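Local coordinates for putative GH105 family protein (Salmonella enterica subsp. enterica serovar Paratyphi A, PDB 3QWT) that is of uncharacterised function but, as a possible GH105 family member, is probably a hydrolase of unsaturated glycosides with an alpha/alpha-toroid fold, at residues G365-M368 with A369-C372. Sequence-based numbering, arbitrary orientation.
Sequences GQAM and AMLC
Four successive i+4 hydrogen bonds join Gly365-Met368 to Ala369-Cys372 over about two turns of the right-handed helix 363-377, running from Ala369 N to Gly365 O, Met370 N to Gln366 O, Leu371 N to Ala367 O and Cys372 N to Met368 O.

Met370, modelled as selenomethionine, folds its side chain back over the preceding turn, and while its N also makes a weak second bond to Ala367 O, its side chain lies against that same carbonyl oxygen. With chi1 at 62°, CG is placed between its own backbone N and carbonyl carbon, and the chain runs back along the helix instead of outward. Met370 CG comes to 3.0 Å from Ala367 O; beyond the bend at SE, Met370 CE lies 3.1 Å from Gln366 O. The same methyl meets the root of the glutamine, with Gln366 CB 3.9 Å from Met370 CE, and grazes Ala367 CB at 4.5 Å.

In this alpha/alpha toroid, all eight residues are buried, and the side chains of this part of helix 363-377 reach different neighbouring helices. Met370 packs on Val33, Thr34 and Leu37 of helix 23-37, while Met368, also a selenomethionine, reaches Trp236 and Ile239 of helix 231-248. Leu371 sets its CB 3.4 Å from Met368 O and turns its side chain to His78 of helix 67-83. The buried amide of Gln366 is satisfied by backbone: NE2 donates to the carbonyls of Gly336 and Val33, and OE1 accepts from Leu338 N, fixing which way round the amide sits.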
loop_
_atom_site.group_PDB
_atom_site.type_symbol
_atom_site.label_atom_id
_atom_site.label_comp_id
_atom_site.label_asym_id
_atom_site.label_seq_id
_atom_site.Cartn_x
_atom_site.Cartn_y
_atom_site.Cartn_z
ATOM N N GLY A 365 -39.291 14.404 22.298
ATOM C CA GLY A 365 -40.164 15.331 21.606
ATOM C C GLY A 365 -39.439 16.628 21.304
ATOM O O GLY A 365 -39.353 17.050 20.157
ATOM N N GLN A 366 -38.911 17.259 22.348
ATOM C CA GLN A 366 -38.130 18.480 22.201
ATOM C C GLN A 366 -36.886 18.252 21.338
ATOM O O GLN A 366 -36.520 19.081 20.503
ATOM C CB GLN A 366 -37.680 18.981 23.576
ATOM C CG GLN A 366 -38.798 19.103 24.611
ATOM C CD GLN A 366 -39.923 19.988 24.138
ATOM O OE1 GLN A 366 -41.056 19.532 23.953
ATOM N NE2 GLN A 366 -39.619 21.263 23.930
ATOM N N ALA A 367 -36.217 17.133 21.555
ATOM C CA ALA A 367 -34.947 16.919 20.880
ATOM C C ALA A 367 -35.184 16.769 19.391
ATOM O O ALA A 367 -34.497 17.381 18.576
ATOM C CB ALA A 367 -34.211 15.708 21.452
HETATM N N MSE A 368 -36.184 15.976 19.036
HETATM C CA MSE A 368 -36.467 15.759 17.620
HETATM C C MSE A 368 -36.864 17.066 16.926
HETATM O O MSE A 368 -36.445 17.331 15.802
HETATM C CB MSE A 368 -37.492 14.640 17.441
HETATM C CG MSE A 368 -36.903 13.294 17.841
HETATM SE SE MSE A 368 -38.248 11.992 18.349
HETATM C CE MSE A 368 -38.505 11.162 16.588
ATOM N N ALA A 369 -37.624 17.911 17.613
ATOM C CA ALA A 369 -37.874 19.235 17.066
ATOM C C ALA A 369 -36.548 19.925 16.738
ATOM O O ALA A 369 -36.401 20.531 15.679
ATOM C CB ALA A 369 -38.706 20.078 18.017
HETATM N N MSE A 370 -35.566 19.831 17.627
HETATM C CA MSE A 370 -34.340 20.565 17.352
HETATM C C MSE A 370 -33.483 19.868 16.321
HETATM O O MSE A 370 -32.760 20.518 15.575
HETATM C CB MSE A 370 -33.571 20.973 18.628
HETATM C CG MSE A 370 -33.056 19.872 19.533
HETATM SE SE MSE A 370 -32.571 20.624 21.311
HETATM C CE MSE A 370 -34.189 20.132 22.247
ATOM N N LEU A 371 -33.589 18.547 16.254
ATOM C CA LEU A 371 -32.915 17.808 15.200
ATOM C C LEU A 371 -33.351 18.363 13.852
ATOM O O LEU A 371 -32.524 18.845 13.072
ATOM C CB LEU A 371 -33.241 16.311 15.276
ATOM C CG LEU A 371 -32.275 15.337 15.948
ATOM C CD1 LEU A 371 -32.824 13.934 15.788
ATOM C CD2 LEU A 371 -30.854 15.432 15.359
ATOM N N CYS A 372 -34.656 18.301 13.580
ATOM C CA CYS A 372 -35.164 18.700 12.273
ATOM C C CYS A 372 -34.968 20.191 12.054
ATOM O O CYS A 372 -34.693 20.626 10.939
ATOM C CB CYS A 372 -36.639 18.308 12.092
ATOM S SG CYS A 372 -37.854 19.182 13.146
#